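PDB 5A8D: carbohydrate binding family 6 from Clostridium thermocellum, which probably hydrolyses alpha-L-arabinofuranosyl linkages of plant cell-wall polysaccharides, as expected of a family 43 glycoside hydrolase with a five-bladed beta-propeller. Local coordinates for residues A212-K217 and N267-V272; V254-P259 and W278-H283. All blocks are in the same frame, centred on the assembly; numbering follows the deposited sequence. Where two conformers were deposited one is given.

Contact 1 joins the innermost strands of two consecutive propeller blades, its centre about 6 Å from the centre of the chain, whereas contact 2, centred about 13 Å from it, joins the end of one blade's outermost strand, and the loop after it, to the second strand of the other. Both are buried, but contact 1 buries 397 Å² and contact 2 only 197 Å². Their chemistry follows their place: histidines, a tyrosine and waters near the axis, a leucine methyl and a glutamine amide against a tyrosine ring farther out. Strands 269-274 and 277-283 are sheet neighbours, tied where Ala270 O lies 2.8 Å from Val281 N. Gln258 NE2 probably hydrogen-bonds Asn267 OD1.

Contact 1: A212-K217 and N267-V272; sequences AAYMHK and NHHAIV
Tyr214 lays its ring obliquely against the backbone of His269 to Ile271, with CD1 3.4 Å from His269 O. Its CG stands anti to the backbone N (chi1 -167°), which sends the ring across the gap between the strands and brings Tyr214 OH within 3.2 Å of Ile271 O. A water links the same two atoms, donating a proton to Ile271 O at 2.7 Å. At its base the ring meets the imidazole of His269 with planes at 47°, neither stacked nor edge-to-face. That imidazole is fixed at both nitrogens: His269 ND1 donates to Asn267 O (2.9 Å) in the carbonyl plane, and NE2 bonds to Ser225.

Ile271 presses a methyl onto the next aromatic group along. Ile271 CG2 lies 3.7 Å from the centroid of the His216 ring and 16° off the normal, a CH-pi contact over the face. His216 is held by NE2 to Tyr308, and its ring also stacks with Tyr223.

Ala212 closes the other end, where Ala212 CB sits 3.5 Å from His268 CD2. A second water accepts from His269 N and gives at most a weak bond to Ala212 O. Asp162 receives both His268 NE2 and Ala212 N, so one carboxylate ties the two segments together.

The strands run parallel, 7.7 Å apart at closest approach, with no clear direct hydrogen bond between them: side chains and two waters bridge the gap, as between the innermost strands of adjacent propeller blades. A glycerol about 3 Å from the Tyr214 side chain at nearest atoms, though probably from the crystallisation liquor, is consistent with a pocket here. Strand 221-228 is the sheet neighbour of 212-218, and 277-283 that of 269-274, while strand 40-45 of the first blade packs on His268, Ala270 and Val272.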
loop_
_atom_site.group_PDB
_atom_site.type_symbol
_atom_site.label_atom_id
_atom_site.label_comp_id
_atom_site.label_asym_id
_atom_site.label_seq_id
_atom_site.Cartn_x
_atom_site.Cartn_y
_atom_site.Cartn_z
ATOM N N ALA A 212 7.599 40.755 -33.283
ATOM C CA ALA A 212 8.604 40.178 -34.192
ATOM C C ALA A 212 8.271 38.747 -34.622
ATOM O O ALA A 212 9.190 37.926 -34.698
ATOM C CB ALA A 212 10.008 40.271 -33.615
ATOM N N ALA A 213 7.010 38.509 -34.968
ATOM C CA ALA A 213 6.575 37.234 -35.565
ATOM C C ALA A 213 7.389 36.929 -36.823
ATOM O O ALA A 213 7.608 37.801 -37.696
ATOM C CB ALA A 213 5.114 37.283 -35.883
ATOM N N TYR A 214 7.886 35.696 -36.930
ATOM C CA TYR A 214 8.769 35.369 -38.055
ATOM C C TYR A 214 8.589 33.887 -38.380
ATOM O O TYR A 214 8.448 33.090 -37.485
ATOM C CB TYR A 214 10.228 35.636 -37.716
ATOM C CG TYR A 214 11.161 35.616 -38.875
ATOM C CD1 TYR A 214 11.415 36.775 -39.640
ATOM C CD2 TYR A 214 11.824 34.452 -39.267
ATOM C CE1 TYR A 214 12.256 36.782 -40.727
ATOM C CE2 TYR A 214 12.604 34.434 -40.376
ATOM C CZ TYR A 214 12.909 35.605 -41.088
ATOM O OH TYR A 214 13.746 35.540 -42.154
ATOM N N MET A 215 8.617 33.532 -39.658
ATOM C CA MET A 215 8.417 32.167 -40.094
ATOM C C MET A 215 9.511 31.766 -41.050
ATOM O O MET A 215 9.825 32.494 -41.996
ATOM C CB MET A 215 7.071 32.032 -40.794
ATOM C CG MET A 215 6.821 30.641 -41.393
ATOM S SD MET A 215 6.930 29.272 -40.263
ATOM C CE MET A 215 5.802 29.699 -38.960
ATOM N N HIS A 216 10.103 30.612 -40.777
ATOM C CA HIS A 216 10.930 29.942 -41.764
ATOM C C HIS A 216 10.685 28.443 -41.725
ATOM O O HIS A 216 10.173 27.908 -40.760
ATOM C CB HIS A 216 12.420 30.274 -41.565
ATOM C CG HIS A 216 13.127 29.440 -40.552
ATOM N ND1 HIS A 216 13.178 29.780 -39.227
ATOM C CD2 HIS A 216 13.881 28.307 -40.678
ATOM C CE1 HIS A 216 13.869 28.885 -38.561
ATOM N NE2 HIS A 216 14.347 28.002 -39.428
ATOM N N LYS A 217 11.054 27.808 -42.827
ATOM C CA LYS A 217 10.842 26.401 -42.998
ATOM C C LYS A 217 12.186 25.706 -43.179
ATOM O O LYS A 217 13.032 26.180 -43.928
ATOM C CB LYS A 217 9.923 26.174 -44.176
ATOM C CG LYS A 217 9.424 24.748 -44.301
ATOM C CD LYS A 217 8.301 24.643 -45.329
ATOM C CE LYS A 217 7.751 23.227 -45.400
ATOM N NZ LYS A 217 6.726 23.072 -46.472
ATOM N N ASN A 267 14.059 42.784 -30.499
ATOM C CA ASN A 267 14.457 41.440 -30.900
ATOM C C ASN A 267 13.952 41.090 -32.282
ATOM O O ASN A 267 13.658 39.897 -32.587
ATOM C CB ASN A 267 13.991 40.435 -29.825
ATOM C CG ASN A 267 14.995 40.276 -28.724
ATOM O OD1 ASN A 267 16.192 40.257 -28.964
ATOM N ND2 ASN A 267 14.540 40.172 -27.513
ATOM N N HIS A 268 13.844 42.103 -33.158
ATOM C CA HIS A 268 13.576 41.859 -34.557
ATOM C C HIS A 268 14.753 41.130 -35.154
ATOM O O HIS A 268 15.890 41.370 -34.813
ATOM C CB HIS A 268 13.218 43.141 -35.325
ATOM C CG HIS A 268 11.928 43.687 -34.850
ATOM N ND1 HIS A 268 11.838 44.513 -33.757
ATOM C CD2 HIS A 268 10.663 43.363 -35.195
ATOM C CE1 HIS A 268 10.563 44.741 -33.500
ATOM N NE2 HIS A 268 9.838 44.029 -34.335
ATOM N N HIS A 269 14.437 40.174 -36.008
ATOM C CA HIS A 269 15.474 39.192 -36.446
ATOM C C HIS A 269 15.079 38.568 -37.753
ATOM O O HIS A 269 13.905 38.630 -38.166
ATOM C CB HIS A 269 15.666 38.076 -35.390
ATOM C CG HIS A 269 14.448 37.234 -35.172
ATOM N ND1 HIS A 269 13.353 37.679 -34.472
ATOM C CD2 HIS A 269 14.128 35.992 -35.614
ATOM C CE1 HIS A 269 12.398 36.763 -34.514
ATOM N NE2 HIS A 269 12.836 35.736 -35.219
ATOM N N ALA A 270 16.048 37.948 -38.391
ATOM C CA ALA A 270 15.814 37.118 -39.561
ATOM C C ALA A 270 16.552 35.817 -39.363
ATOM O O ALA A 270 17.609 35.799 -38.723
ATOM C CB ALA A 270 16.266 37.801 -40.847
ATOM N N ILE A 271 16.057 34.762 -40.026
ATOM C CA ILE A 271 16.682 33.454 -40.023
ATOM C C ILE A 271 16.728 33.013 -41.469
ATOM O O ILE A 271 15.665 32.943 -42.129
ATOM C CB ILE A 271 15.955 32.419 -39.149
ATOM C CG1 ILE A 271 15.890 32.924 -37.699
ATOM C CG2 ILE A 271 16.611 31.043 -39.263
ATOM C CD1 ILE A 271 15.162 32.016 -36.701
ATOM N N VAL A 272 17.933 32.816 -41.987
ATOM C CA VAL A 272 18.133 32.635 -43.418
ATOM C C VAL A 272 19.194 31.590 -43.709
ATOM O O VAL A 272 20.156 31.460 -42.976
ATOM C CB VAL A 272 18.521 34.016 -44.034
ATOM C CG1 VAL A 272 19.941 34.454 -43.655
ATOM C CG2 VAL A 272 18.245 34.050 -45.506
HETATM O O HOH W 1 11.619 39.544 -36.503
HETATM O O HOH W 2 14.142 33.374 -44.365
#

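Contact 2: V254-P259 and W278-H283; sequences VILPQP and WYVVYH
The ring of Tyr282 receives the CD1 methyl of Leu256 over one face, 3.7 Å from the centroid and 22° off the normal, a CH-pi contact. The methyl stands nearer the rim than the middle, and its closest ring atom is Tyr282 CD1, at 3.5 Å. Leu256 CD2 reaches farther along, to 3.9 Å from Tyr282 OH, so the forked end of the leucine spans one side of the ring.

Gln258 comes obliquely past the CD2-CE2 side of the ring, on the face the leucine occupies: its OE1 lies 3.5 Å from Tyr282 CD2. The amide plane is almost perpendicular to the ring, at 89°, and the two side chains run past one another in opposite directions. The amide is not bonded to the tyrosine; OE1 accepts from Asn284 and NE2 donates to Asn267. Because Gln258 is poorly ordered, this part of the contact is less securely placed than the leucine.

With CG between its backbone N and carbonyl carbon (chi1 61°), Tyr282 has its ring turned toward Leu256, and its OH is bonded to Asp304 of strand 301-308. Val280, two residues earlier on the same strand face, brings CG1 to 4.0 Å from Leu256 CD1, though its two deposited conformers make that distance doubtful.

Leu256 belongs to a classic beta bulge, in which Ile255 and Leu256 both face Ile237 on the neighbouring strand as the chain turns a corner; this probably helps to turn it toward Tyr282. With no hydrogen bond passing between the two segments, their direct cohesion is mainly apolar, with one amide oxygen packed beside the ring but bonded to Asn284, while Tyr282 OH and Gln258 NE2 are likewise satisfied by residues around the contact.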
loop_
_atom_site.group_PDB
_atom_site.type_symbol
_atom_site.label_atom_id
_atom_site.label_comp_id
_atom_site.label_asym_id
_atom_site.label_seq_id
_atom_site.Cartn_x
_atom_site.Cartn_y
_atom_site.Cartn_z
ATOM N N VAL A 254 14.218 28.782 -26.292
ATOM C CA VAL A 254 14.902 30.036 -26.581
ATOM C C VAL A 254 15.908 29.806 -27.678
ATOM O O VAL A 254 16.667 28.793 -27.637
ATOM C CB VAL A 254 15.580 30.547 -25.319
ATOM C CG1 VAL A 254 16.408 31.798 -25.603
ATOM C CG2 VAL A 254 14.534 30.827 -24.270
ATOM N N ILE A 255 15.925 30.687 -28.676
ATOM C CA ILE A 255 16.965 30.652 -29.719
ATOM C C ILE A 255 18.175 31.412 -29.170
ATOM O O ILE A 255 19.278 30.880 -29.190
ATOM C CB ILE A 255 16.524 31.270 -31.062
ATOM C CG1 ILE A 255 15.315 30.533 -31.619
ATOM C CG2 ILE A 255 17.702 31.306 -32.065
ATOM C CD1 ILE A 255 14.889 30.930 -32.985
ATOM N N LEU A 256 17.929 32.637 -28.696
ATOM C CA LEU A 256 18.942 33.637 -28.329
ATOM C C LEU A 256 18.500 34.315 -27.046
ATOM O O LEU A 256 17.484 35.135 -27.059
ATOM C CB LEU A 256 19.051 34.739 -29.398
ATOM C CG LEU A 256 20.045 34.561 -30.525
ATOM C CD1 LEU A 256 19.712 35.522 -31.640
ATOM C CD2 LEU A 256 21.456 34.790 -30.055
ATOM N N PRO A 257 19.197 33.977 -25.957
ATOM C CA PRO A 257 18.983 34.680 -24.688
ATOM C C PRO A 257 19.536 36.106 -24.746
ATOM O O PRO A 257 18.839 37.045 -24.348
ATOM C CB PRO A 257 19.758 33.825 -23.675
ATOM C CG PRO A 257 20.833 33.163 -24.465
ATOM C CD PRO A 257 20.312 33.000 -25.869
ATOM N N GLN A 258 20.753 36.245 -25.286
ATOM C CA GLN A 258 21.533 37.477 -25.242
ATOM C C GLN A 258 21.675 37.999 -23.806
ATOM O O GLN A 258 20.865 38.809 -23.363
ATOM C CB GLN A 258 20.913 38.558 -26.142
ATOM C CG GLN A 258 20.567 38.140 -27.567
ATOM C CD GLN A 258 19.467 39.013 -28.138
ATOM O OE1 GLN A 258 19.736 39.912 -28.927
ATOM N NE2 GLN A 258 18.221 38.785 -27.694
ATOM N N PRO A 259 22.667 37.491 -23.053
ATOM C CA PRO A 259 23.008 38.207 -21.823
ATOM C C PRO A 259 23.610 39.595 -22.168
ATOM O O PRO A 259 24.549 39.628 -22.963
ATOM C CB PRO A 259 24.039 37.283 -21.153
ATOM C CG PRO A 259 23.733 35.922 -21.687
ATOM C CD PRO A 259 23.275 36.146 -23.100
ATOM N N TRP A 278 22.830 27.899 -41.958
ATOM C CA TRP A 278 21.750 28.717 -41.447
ATOM C C TRP A 278 22.310 29.791 -40.509
ATOM O O TRP A 278 23.247 29.537 -39.749
ATOM C CB TRP A 278 20.739 27.831 -40.726
ATOM C CG TRP A 278 19.897 27.076 -41.660
ATOM C CD1 TRP A 278 20.186 25.850 -42.263
ATOM C CD2 TRP A 278 18.657 27.493 -42.171
ATOM N NE1 TRP A 278 19.150 25.509 -43.071
ATOM C CE2 TRP A 278 18.210 26.498 -43.067
ATOM C CE3 TRP A 278 17.870 28.607 -41.977
ATOM C CZ2 TRP A 278 16.976 26.614 -43.735
ATOM C CZ3 TRP A 278 16.666 28.731 -42.652
ATOM C CH2 TRP A 278 16.244 27.721 -43.535
ATOM N N TYR A 279 21.759 30.987 -40.622
ATOM C CA TYR A 279 22.181 32.123 -39.808
ATOM C C TYR A 279 21.010 32.839 -39.185
ATOM O O TYR A 279 19.957 32.990 -39.822
ATOM C CB TYR A 279 23.006 33.129 -40.641
ATOM C CG TYR A 279 24.236 32.563 -41.256
ATOM C CD1 TYR A 279 25.392 32.425 -40.519
ATOM C CD2 TYR A 279 24.223 32.032 -42.549
ATOM C CE1 TYR A 279 26.525 31.848 -41.045
ATOM C CE2 TYR A 279 25.365 31.480 -43.109
ATOM C CZ TYR A 279 26.506 31.351 -42.340
ATOM O OH TYR A 279 27.626 30.764 -42.841
ATOM N N VAL A 280 21.187 33.301 -37.953
ATOM C CA VAL A 280 20.256 34.239 -37.348
ATOM C C VAL A 280 20.919 35.618 -37.344
ATOM O O VAL A 280 22.091 35.779 -36.989
ATOM C CB VAL A 280 19.707 33.791 -35.964
ATOM C CG1 VAL A 280 20.807 33.583 -34.946
ATOM C CG2 VAL A 280 18.644 34.749 -35.460
ATOM N N VAL A 281 20.162 36.597 -37.820
ATOM C CA VAL A 281 20.652 37.951 -37.866
ATOM C C VAL A 281 19.744 38.813 -36.963
ATOM O O VAL A 281 18.517 38.704 -37.012
ATOM C CB VAL A 281 20.846 38.505 -39.320
ATOM C CG1 VAL A 281 21.067 37.411 -40.407
ATOM C CG2 VAL A 281 19.778 39.424 -39.745
ATOM N N TYR A 282 20.382 39.624 -36.128
ATOM C CA TYR A 282 19.653 40.368 -35.127
ATOM C C TYR A 282 20.412 41.624 -34.789
ATOM O O TYR A 282 21.544 41.778 -35.161
ATOM C CB TYR A 282 19.354 39.485 -33.929
ATOM C CG TYR A 282 20.568 38.944 -33.235
ATOM C CD1 TYR A 282 21.240 37.834 -33.720
ATOM C CD2 TYR A 282 21.092 39.577 -32.116
ATOM C CE1 TYR A 282 22.363 37.357 -33.134
ATOM C CE2 TYR A 282 22.232 39.073 -31.485
ATOM C CZ TYR A 282 22.868 37.969 -31.994
ATOM O OH TYR A 282 24.019 37.449 -31.426
ATOM N N HIS A 283 19.733 42.575 -34.154
ATOM C CA HIS A 283 20.353 43.880 -33.864
ATOM C C HIS A 283 20.628 43.861 -32.360
ATOM O O HIS A 283 19.763 43.514 -31.562
ATOM C CB HIS A 283 19.456 45.057 -34.348
ATOM C CG HIS A 283 19.991 46.434 -34.061
ATOM N ND1 HIS A 283 20.758 47.150 -34.960
ATOM C CD2 HIS A 283 19.814 47.246 -32.994
ATOM C CE1 HIS A 283 21.065 48.325 -34.437
ATOM N NE2 HIS A 283 20.513 48.409 -33.245
#